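Local coordinates for PGRP-Hd - Peptidoglycan recognition protein homologue (Alvinella pompejana, PDB 3EP1) that probably recognises bacterial peptidoglycan in innate immunity, as a homologue of the peptidoglycan recognition proteins, whose fold is related to that of N-acetylmuramoyl-L-alanine amidases, at residues 8-13 / 58-63; 68-73 / 77-82; 83-86 / 90-93. One frame throughout, in Å; residues are numbered along the deposited sequence.

Contact 1 (8-13 / 58-63); sequences RQQWAA and CTEQIV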
loop_
_atom_site.group_PDB
_atom_site.type_symbol
_atom_site.label_atom_id
_atom_site.label_comp_id
_atom_site.label_asym_id
_atom_site.label_seq_id
_atom_site.Cartn_x
_atom_site.Cartn_y
_atom_site.Cartn_z
ATOM N N ARG A 8 15.414 -0.625 -4.980
ATOM C CA ARG A 8 16.551 -1.296 -5.612
ATOM C C ARG A 8 17.876 -0.626 -5.275
ATOM O O ARG A 8 18.840 -1.288 -4.895
ATOM C CB ARG A 8 16.400 -1.301 -7.137
ATOM C CG ARG A 8 15.259 -2.134 -7.681
ATOM C CD ARG A 8 15.149 -1.972 -9.194
ATOM N NE ARG A 8 16.301 -2.527 -9.903
ATOM C CZ ARG A 8 16.470 -3.819 -10.161
ATOM N NH1 ARG A 8 15.559 -4.698 -9.771
ATOM N NH2 ARG A 8 17.545 -4.235 -10.815
ATOM N N GLN A 9 17.918 0.690 -5.427
ATOM C CA GLN A 9 19.140 1.429 -5.161
ATOM C C GLN A 9 19.634 1.360 -3.715
ATOM O O GLN A 9 20.818 1.574 -3.463
ATOM C CB GLN A 9 18.982 2.891 -5.582
ATOM C CG GLN A 9 20.214 3.710 -5.275
ATOM C CD GLN A 9 20.353 4.969 -6.118
ATOM O OE1 GLN A 9 21.395 5.627 -6.082
ATOM N NE2 GLN A 9 19.311 5.308 -6.880
ATOM N N GLN A 10 18.752 1.057 -2.770
ATOM C CA GLN A 10 19.177 0.986 -1.374
ATOM C C GLN A 10 20.016 -0.267 -1.149
ATOM O O GLN A 10 20.833 -0.304 -0.231
ATOM C CB GLN A 10 17.971 1.016 -0.423
ATOM C CG GLN A 10 18.256 1.677 0.933
ATOM C CD GLN A 10 17.033 2.392 1.519
ATOM O OE1 GLN A 10 16.488 3.324 0.922
ATOM N NE2 GLN A 10 16.606 1.957 2.699
ATOM N N TRP A 11 19.821 -1.299 -1.968
ATOM C CA TRP A 11 20.653 -2.489 -1.815
ATOM C C TRP A 11 21.692 -2.586 -2.931
ATOM O O TRP A 11 22.243 -3.652 -3.179
ATOM C CB TRP A 11 19.831 -3.792 -1.720
ATOM C CG TRP A 11 18.792 -4.058 -2.775
ATOM C CD1 TRP A 11 17.487 -3.655 -2.762
ATOM C CD2 TRP A 11 18.955 -4.842 -3.964
ATOM N NE1 TRP A 11 16.823 -4.145 -3.862
ATOM C CE2 TRP A 11 17.699 -4.875 -4.619
ATOM C CE3 TRP A 11 20.036 -5.519 -4.540
ATOM C CZ2 TRP A 11 17.496 -5.560 -5.823
ATOM C CZ3 TRP A 11 19.837 -6.201 -5.740
ATOM C CH2 TRP A 11 18.575 -6.216 -6.367
ATOM N N ALA A 12 21.964 -1.448 -3.574
ATOM C CA ALA A 12 22.943 -1.336 -4.667
ATOM C C ALA A 12 22.666 -2.236 -5.861
ATOM O O ALA A 12 23.572 -2.869 -6.388
ATOM C CB ALA A 12 24.341 -1.612 -4.144
ATOM N N ALA A 13 21.416 -2.276 -6.301
ATOM C CA ALA A 13 21.047 -3.120 -7.425
ATOM C C ALA A 13 21.616 -2.622 -8.748
ATOM O O ALA A 13 21.730 -1.421 -8.970
ATOM C CB ALA A 13 19.524 -3.217 -7.520
ATOM N N CYS A 58 22.285 -7.366 7.088
ATOM C CA CYS A 58 23.314 -8.105 6.376
ATOM C C CYS A 58 22.425 -8.598 5.221
ATOM O O CYS A 58 22.895 -8.984 4.154
ATOM C CB CYS A 58 23.799 -9.289 7.216
ATOM S SG CYS A 58 22.741 -10.742 6.951
ATOM N N THR A 59 21.114 -8.552 5.475
ATOM C CA THR A 59 20.079 -8.967 4.529
ATOM C C THR A 59 20.115 -8.199 3.204
ATOM O O THR A 59 19.767 -8.738 2.147
ATOM C CB THR A 59 18.675 -8.817 5.168
ATOM O OG1 THR A 59 18.504 -9.826 6.169
ATOM C CG2 THR A 59 17.583 -8.977 4.128
ATOM N N GLU A 60 20.525 -6.941 3.253
ATOM C CA GLU A 60 20.607 -6.159 2.038
ATOM C C GLU A 60 21.705 -6.774 1.182
ATOM O O GLU A 60 21.585 -6.849 -0.046
ATOM C CB GLU A 60 20.946 -4.711 2.365
ATOM C CG GLU A 60 19.867 -3.726 2.017
ATOM C CD GLU A 60 20.047 -2.402 2.728
ATOM O OE1 GLU A 60 21.200 -1.937 2.824
ATOM O OE2 GLU A 60 19.034 -1.821 3.182
ATOM N N GLN A 61 22.771 -7.227 1.837
ATOM C CA GLN A 61 23.883 -7.839 1.123
ATOM C C GLN A 61 23.449 -9.170 0.515
ATOM O O GLN A 61 23.982 -9.588 -0.508
ATOM C CB GLN A 61 25.077 -8.063 2.058
ATOM C CG GLN A 61 25.662 -6.783 2.661
ATOM C CD GLN A 61 26.983 -7.024 3.390
ATOM O OE1 GLN A 61 27.589 -6.096 3.935
ATOM N NE2 GLN A 61 27.436 -8.275 3.396
ATOM N N ILE A 62 22.486 -9.841 1.142
ATOM C CA ILE A 62 22.014 -11.112 0.606
ATOM C C ILE A 62 21.201 -10.882 -0.657
ATOM O O ILE A 62 21.315 -11.639 -1.618
ATOM C CB ILE A 62 21.134 -11.887 1.615
ATOM C CG1 ILE A 62 21.986 -12.393 2.779
ATOM C CG2 ILE A 62 20.475 -13.070 0.914
ATOM C CD1 ILE A 62 21.199 -13.103 3.861
ATOM N N VAL A 63 20.380 -9.839 -0.646
ATOM C CA VAL A 63 19.558 -9.523 -1.801
ATOM C C VAL A 63 20.478 -9.255 -2.987
ATOM O O VAL A 63 20.243 -9.734 -4.094
ATOM C CB VAL A 63 18.657 -8.294 -1.532
ATOM C CG1 VAL A 63 17.882 -7.938 -2.772
ATOM C CG2 VAL A 63 17.690 -8.598 -0.401
#
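W11 and V63 are brought together by two first torsions: CG of W11 sits between its backbone N and carbonyl carbon (chi1 51°), which turns the indole toward the helix, while CG1 of V63 lies opposite the backbone N (chi1 176°) and points out to meet it. The methyl lands over the ring face. CG1 of V63 is 3.5 Å from the centroid of the six-membered ring of W11 and only 13° off the ring normal, a CH-pi contact by position as well as distance; CD2 of W11 is the ring atom nearest to that methyl. On the opposite face of the indole, toward its rim, lie CB of A13 and the carbonyl O of R8, so the ring is held between its own turn and the helix. That turn is fixed by O of R8, which accepts from N of W11 and N of A13. Nearer the start of the helix, E60 adds an aliphatic contact, its CG 3.7 Å from CB of W11. NE1 of the indole donates a hydrogen bond to the backbone O of E92, on strand 90-92, so the polar edge of the ring is satisfied. W11, just after the short 3-10 turn 8-10, thereby packs on helix 59-72, while Y91 of strand 90-92 touches both E60 and V63 from the sheet side.

Contact 2 (68-73 / 77-82); sequences DADFKE and DIKYNF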
loop_
_atom_site.group_PDB
_atom_site.type_symbol
_atom_site.label_atom_id
_atom_site.label_comp_id
_atom_site.label_asym_id
_atom_site.label_seq_id
_atom_site.Cartn_x
_atom_site.Cartn_y
_atom_site.Cartn_z
ATOM N N ASP A 68 23.162 -11.176 -8.180
ATOM C CA ASP A 68 24.368 -11.665 -8.844
ATOM C C ASP A 68 24.213 -13.106 -9.327
ATOM O O ASP A 68 24.587 -13.444 -10.456
ATOM C CB ASP A 68 25.561 -11.589 -7.891
ATOM C CG ASP A 68 26.014 -10.172 -7.639
ATOM O OD1 ASP A 68 26.841 -9.978 -6.722
ATOM O OD2 ASP A 68 25.552 -9.255 -8.352
ATOM N N ALA A 69 23.662 -13.946 -8.456
ATOM C CA ALA A 69 23.448 -15.352 -8.762
ATOM C C ALA A 69 22.463 -15.506 -9.911
ATOM O O ALA A 69 22.626 -16.371 -10.772
ATOM C CB ALA A 69 22.923 -16.081 -7.527
ATOM N N ASP A 70 21.439 -14.662 -9.931
ATOM C CA ASP A 70 20.447 -14.747 -10.984
ATOM C C ASP A 70 21.015 -14.313 -12.331
ATOM O O ASP A 70 20.707 -14.920 -13.353
ATOM C CB ASP A 70 19.212 -13.929 -10.595
ATOM C CG ASP A 70 18.501 -14.503 -9.368
ATOM O OD1 ASP A 70 17.480 -13.940 -8.936
ATOM O OD2 ASP A 70 18.970 -15.525 -8.830
ATOM N N PHE A 71 21.843 -13.272 -12.338
ATOM C CA PHE A 71 22.457 -12.825 -13.581
ATOM C C PHE A 71 23.308 -13.969 -14.139
ATOM O O PHE A 71 23.176 -14.334 -15.301
ATOM C CB PHE A 71 23.354 -11.598 -13.353
ATOM C CG PHE A 71 22.608 -10.295 -13.281
ATOM C CD1 PHE A 71 21.624 -9.987 -14.213
ATOM C CD2 PHE A 71 22.927 -9.351 -12.317
ATOM C CE1 PHE A 71 20.974 -8.757 -14.189
ATOM C CE2 PHE A 71 22.283 -8.121 -12.287
ATOM C CZ PHE A 71 21.306 -7.823 -13.225
ATOM N N LYS A 72 24.162 -14.540 -13.295
ATOM C CA LYS A 72 25.039 -15.637 -13.708
ATOM C C LYS A 72 24.303 -16.773 -14.402
ATOM O O LYS A 72 24.831 -17.387 -15.327
ATOM C CB LYS A 72 25.790 -16.209 -12.509
ATOM C CG LYS A 72 26.929 -15.352 -11.999
ATOM C CD LYS A 72 27.707 -16.113 -10.932
ATOM C CE LYS A 72 26.886 -16.333 -9.646
ATOM N NZ LYS A 72 26.908 -15.153 -8.706
ATOM N N GLU A 73 23.086 -17.055 -13.950
ATOM C CA GLU A 73 22.298 -18.128 -14.538
ATOM C C GLU A 73 21.579 -17.722 -15.816
ATOM O O GLU A 73 20.881 -18.534 -16.415
ATOM C CB GLU A 73 21.282 -18.645 -13.525
ATOM C CG GLU A 73 21.907 -19.315 -12.319
ATOM C CD GLU A 73 20.866 -19.744 -11.306
ATOM O OE1 GLU A 73 19.947 -20.506 -11.690
ATOM O OE2 GLU A 73 20.964 -19.315 -10.133
ATOM N N ASP A 77 17.409 -10.286 -14.455
ATOM C CA ASP A 77 17.543 -9.542 -13.205
ATOM C C ASP A 77 17.224 -10.505 -12.069
ATOM O O ASP A 77 16.957 -11.678 -12.315
ATOM C CB ASP A 77 16.541 -8.374 -13.221
ATOM C CG ASP A 77 16.659 -7.460 -12.010
ATOM O OD1 ASP A 77 17.711 -7.445 -11.344
ATOM O OD2 ASP A 77 15.683 -6.732 -11.744
ATOM N N ILE A 78 17.274 -10.021 -10.831
ATOM C CA ILE A 78 16.943 -10.864 -9.685
ATOM C C ILE A 78 15.561 -11.449 -10.040
ATOM O O ILE A 78 14.727 -10.751 -10.615
ATOM C CB ILE A 78 16.929 -10.009 -8.372
ATOM C CG1 ILE A 78 16.869 -10.917 -7.146
ATOM C CG2 ILE A 78 15.773 -9.009 -8.390
ATOM C CD1 ILE A 78 17.085 -10.174 -5.848
ATOM N N LYS A 79 15.348 -12.727 -9.733
ATOM C CA LYS A 79 14.111 -13.455 -10.061
ATOM C C LYS A 79 12.767 -12.979 -9.519
ATOM O O LYS A 79 11.734 -13.141 -10.176
ATOM C CB LYS A 79 14.245 -14.924 -9.657
ATOM C CG LYS A 79 15.359 -15.685 -10.329
ATOM C CD LYS A 79 15.408 -17.103 -9.791
ATOM C CE LYS A 79 16.603 -17.856 -10.337
ATOM N NZ LYS A 79 16.790 -19.149 -9.634
ATOM N N TYR A 80 12.769 -12.401 -8.328
ATOM C CA TYR A 80 11.521 -11.985 -7.719
ATOM C C TYR A 80 11.130 -10.519 -7.821
ATOM O O TYR A 80 11.971 -9.650 -8.032
ATOM C CB TYR A 80 11.540 -12.420 -6.260
ATOM C CG TYR A 80 12.035 -13.841 -6.082
ATOM C CD1 TYR A 80 13.378 -14.103 -5.812
ATOM C CD2 TYR A 80 11.165 -14.925 -6.200
ATOM C CE1 TYR A 80 13.843 -15.412 -5.660
ATOM C CE2 TYR A 80 11.624 -16.238 -6.055
ATOM C CZ TYR A 80 12.962 -16.472 -5.781
ATOM O OH TYR A 80 13.412 -17.762 -5.612
ATOM N N ASN A 81 9.832 -10.267 -7.675
ATOM C CA ASN A 81 9.269 -8.917 -7.716
ATOM C C ASN A 81 9.529 -8.211 -6.387
ATOM O O ASN A 81 9.682 -6.993 -6.345
ATOM C CB ASN A 81 7.758 -8.982 -7.954
ATOM C CG ASN A 81 7.408 -9.440 -9.347
ATOM O OD1 ASN A 81 7.413 -8.650 -10.288
ATOM N ND2 ASN A 81 7.113 -10.725 -9.492
ATOM N N PHE A 82 9.557 -8.999 -5.314
ATOM C CA PHE A 82 9.794 -8.511 -3.961
ATOM C C PHE A 82 10.393 -9.615 -3.099
ATOM O O PHE A 82 10.262 -10.795 -3.409
ATOM C CB PHE A 82 8.490 -8.064 -3.290
ATOM C CG PHE A 82 7.831 -6.887 -3.946
ATOM C CD1 PHE A 82 6.808 -7.073 -4.867
ATOM C CD2 PHE A 82 8.244 -5.592 -3.650
ATOM C CE1 PHE A 82 6.207 -5.988 -5.484
ATOM C CE2 PHE A 82 7.651 -4.503 -4.259
ATOM C CZ PHE A 82 6.629 -4.702 -5.183
#
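The C-terminal end of helix 59-72 is joined here to the loop that leads into strand 82-84, and D70, on the last turn, makes the direct polar link. Its OD1 accepts a hydrogen bond from the backbone N of K79, 2.6 Å long with an N-H...O angle of 161°. The donor comes in on the anti side of the carboxylate and 22° out of its plane. CG of D70 is swung beside its own backbone N (chi1 -65°), and CB packs at 3.6 Å from the carbonyl O of D77, so the residue meets the loop through its methylene as well as its carboxylate. The K79 side chain runs extended past the acid, its CE 3.6 Å from OD2 of D70. Its ammonium remains beyond salt-bridge range: NZ is 4.0 Å from OE1 of E73 and slightly farther from OD2 of D70, which makes it a likely long-range electrostatic partner of both acids.

The segments belong to the helix-to-strand connection of the mixed sheet in this amidase-like fold, in which the chain leaves the helix, turns back past D70 and F71 of its last turn and enters the strand next to strand 110-115. On the other flank of D70, F71 brings CE1 to 3.7 Å from CA of D77. The F71 ring and D77 carboxylate lie side by side, pointing the same way. The acid itself is turned to other partners: OD2 of D77 forms a salt bridge with R8, and OD1 accepts from NE2 of Q67 and, weakly, from the backbone N of I78. R94, which follows strand 90-92, donates to the carbonyl oxygens of both D77 and I78.

Contact 3 (83-86 / 90-93); sequences LIDQ and IYEG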
loop_
_atom_site.group_PDB
_atom_site.type_symbol
_atom_site.label_atom_id
_atom_site.label_comp_id
_atom_site.label_asym_id
_atom_site.label_seq_id
_atom_site.Cartn_x
_atom_site.Cartn_y
_atom_site.Cartn_z
ATOM N N LEU A 83 11.036 -9.222 -2.006
ATOM C CA LEU A 83 11.628 -10.170 -1.073
ATOM C C LEU A 83 11.360 -9.637 0.331
ATOM O O LEU A 83 11.337 -8.430 0.543
ATOM C CB LEU A 83 13.135 -10.314 -1.313
ATOM C CG LEU A 83 13.620 -10.716 -2.709
ATOM C CD1 LEU A 83 13.723 -9.480 -3.588
ATOM C CD2 LEU A 83 14.982 -11.389 -2.607
ATOM N N ILE A 84 11.168 -10.538 1.287
ATOM C CA ILE A 84 10.853 -10.157 2.662
ATOM C C ILE A 84 11.729 -10.915 3.662
ATOM O O ILE A 84 11.855 -12.133 3.563
ATOM C CB ILE A 84 9.357 -10.473 2.955
ATOM C CG1 ILE A 84 8.478 -9.867 1.852
ATOM C CG2 ILE A 84 8.966 -9.972 4.336
ATOM C CD1 ILE A 84 6.993 -10.157 1.979
ATOM N N ASP A 85 12.347 -10.211 4.611
ATOM C CA ASP A 85 13.181 -10.891 5.602
ATOM C C ASP A 85 12.396 -11.180 6.880
ATOM O O ASP A 85 11.258 -10.747 7.030
ATOM C CB ASP A 85 14.468 -10.101 5.923
ATOM C CG ASP A 85 14.205 -8.761 6.592
ATOM O OD1 ASP A 85 13.133 -8.579 7.209
ATOM O OD2 ASP A 85 15.099 -7.890 6.515
ATOM N N GLN A 86 13.020 -11.900 7.804
ATOM C CA GLN A 86 12.363 -12.302 9.047
ATOM C C GLN A 86 11.996 -11.198 10.036
ATOM O O GLN A 86 11.257 -11.437 11.001
ATOM C CB GLN A 86 13.203 -13.397 9.707
ATOM C CG GLN A 86 13.378 -14.592 8.759
ATOM C CD GLN A 86 14.235 -15.704 9.320
ATOM O OE1 GLN A 86 15.350 -15.465 9.780
ATOM N NE2 GLN A 86 13.725 -16.936 9.274
ATOM N N ILE A 90 10.693 -5.277 3.750
ATOM C CA ILE A 90 10.352 -5.623 2.373
ATOM C C ILE A 90 11.331 -4.982 1.393
ATOM O O ILE A 90 11.571 -3.780 1.460
ATOM C CB ILE A 90 8.933 -5.138 2.001
ATOM C CG1 ILE A 90 7.896 -5.730 2.954
ATOM C CG2 ILE A 90 8.603 -5.551 0.585
ATOM C CD1 ILE A 90 6.459 -5.280 2.659
ATOM N N TYR A 91 11.884 -5.774 0.476
ATOM C CA TYR A 91 12.830 -5.243 -0.502
ATOM C C TYR A 91 12.279 -5.289 -1.908
ATOM O O TYR A 91 11.655 -6.267 -2.317
ATOM C CB TYR A 91 14.157 -6.016 -0.495
ATOM C CG TYR A 91 14.871 -6.039 0.830
ATOM C CD1 TYR A 91 14.590 -7.025 1.769
ATOM C CD2 TYR A 91 15.816 -5.066 1.154
ATOM C CE1 TYR A 91 15.229 -7.048 2.997
ATOM C CE2 TYR A 91 16.463 -5.079 2.387
ATOM C CZ TYR A 91 16.166 -6.071 3.301
ATOM O OH TYR A 91 16.802 -6.106 4.527
ATOM N N GLU A 92 12.533 -4.233 -2.662
ATOM C CA GLU A 92 12.057 -4.188 -4.023
ATOM C C GLU A 92 12.983 -4.995 -4.926
ATOM O O GLU A 92 14.189 -4.783 -4.935
ATOM C CB GLU A 92 11.972 -2.743 -4.529
ATOM C CG GLU A 92 11.657 -2.678 -6.018
ATOM C CD GLU A 92 11.728 -1.289 -6.597
ATOM O OE1 GLU A 92 12.457 -0.436 -6.045
ATOM O OE2 GLU A 92 11.065 -1.064 -7.629
ATOM N N GLY A 93 12.410 -5.940 -5.659
ATOM C CA GLY A 93 13.188 -6.727 -6.589
ATOM C C GLY A 93 12.886 -6.077 -7.922
ATOM O O GLY A 93 13.264 -4.933 -8.156
#
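Y91 leaves its strand beside L83, and its side chain can be followed outward along the partner strand. CB lies 4.5 Å from CB of L83, an apolar approach on the face of the sheet that both residues share. Farther out, CD1 is 3.7 Å from the carbonyl O of L83, which sits near the ring plane at its edge. CE1 then passes OD2 of D85, and OH ends 3.2 Å from that same oxygen, with ring and carboxylate planes 80° apart. The other carboxylate oxygen, OD1, accepts from the backbone N of D87 and of V89 in the turn. A valine in place of Y91 would probably leave OD2 of D85 without its hydroxyl neighbour and open a gap beside T59 and E60 of the helix. The backbones pair through N of Y91 to O of L83 (2.7 Å, 175°) and N of L83 to O of Y91 (3.0 Å). I84 and I90 form the following non-hydrogen-bonded pair, their side chains turned to the other face, against helix 126-141. This alternation marks an antiparallel pair, and the short turn between strands 82-84 and 90-92 makes it a beta hairpin at one margin of the mixed sheet.

Along the chain the three contacts close in series: contact 1 ties the 8-13 turn to the start of helix 59-72, contact 2 joins the end of that helix to the following loop, and contact 3 pairs the next two strands. Their centres lie about 12 Å (1 and 2), 10 Å (1 and 3) and 13 Å (2 and 3) apart. R8 of the 8-13 segment reaches both other contacts, at D77 and at O of G93, and I78 packs on W11, V63, L83 and G93. The N-terminal turn, helix 59-72 and the hairpin thus pack into one connected region at the hairpin margin of the sheet in this amidase-like fold.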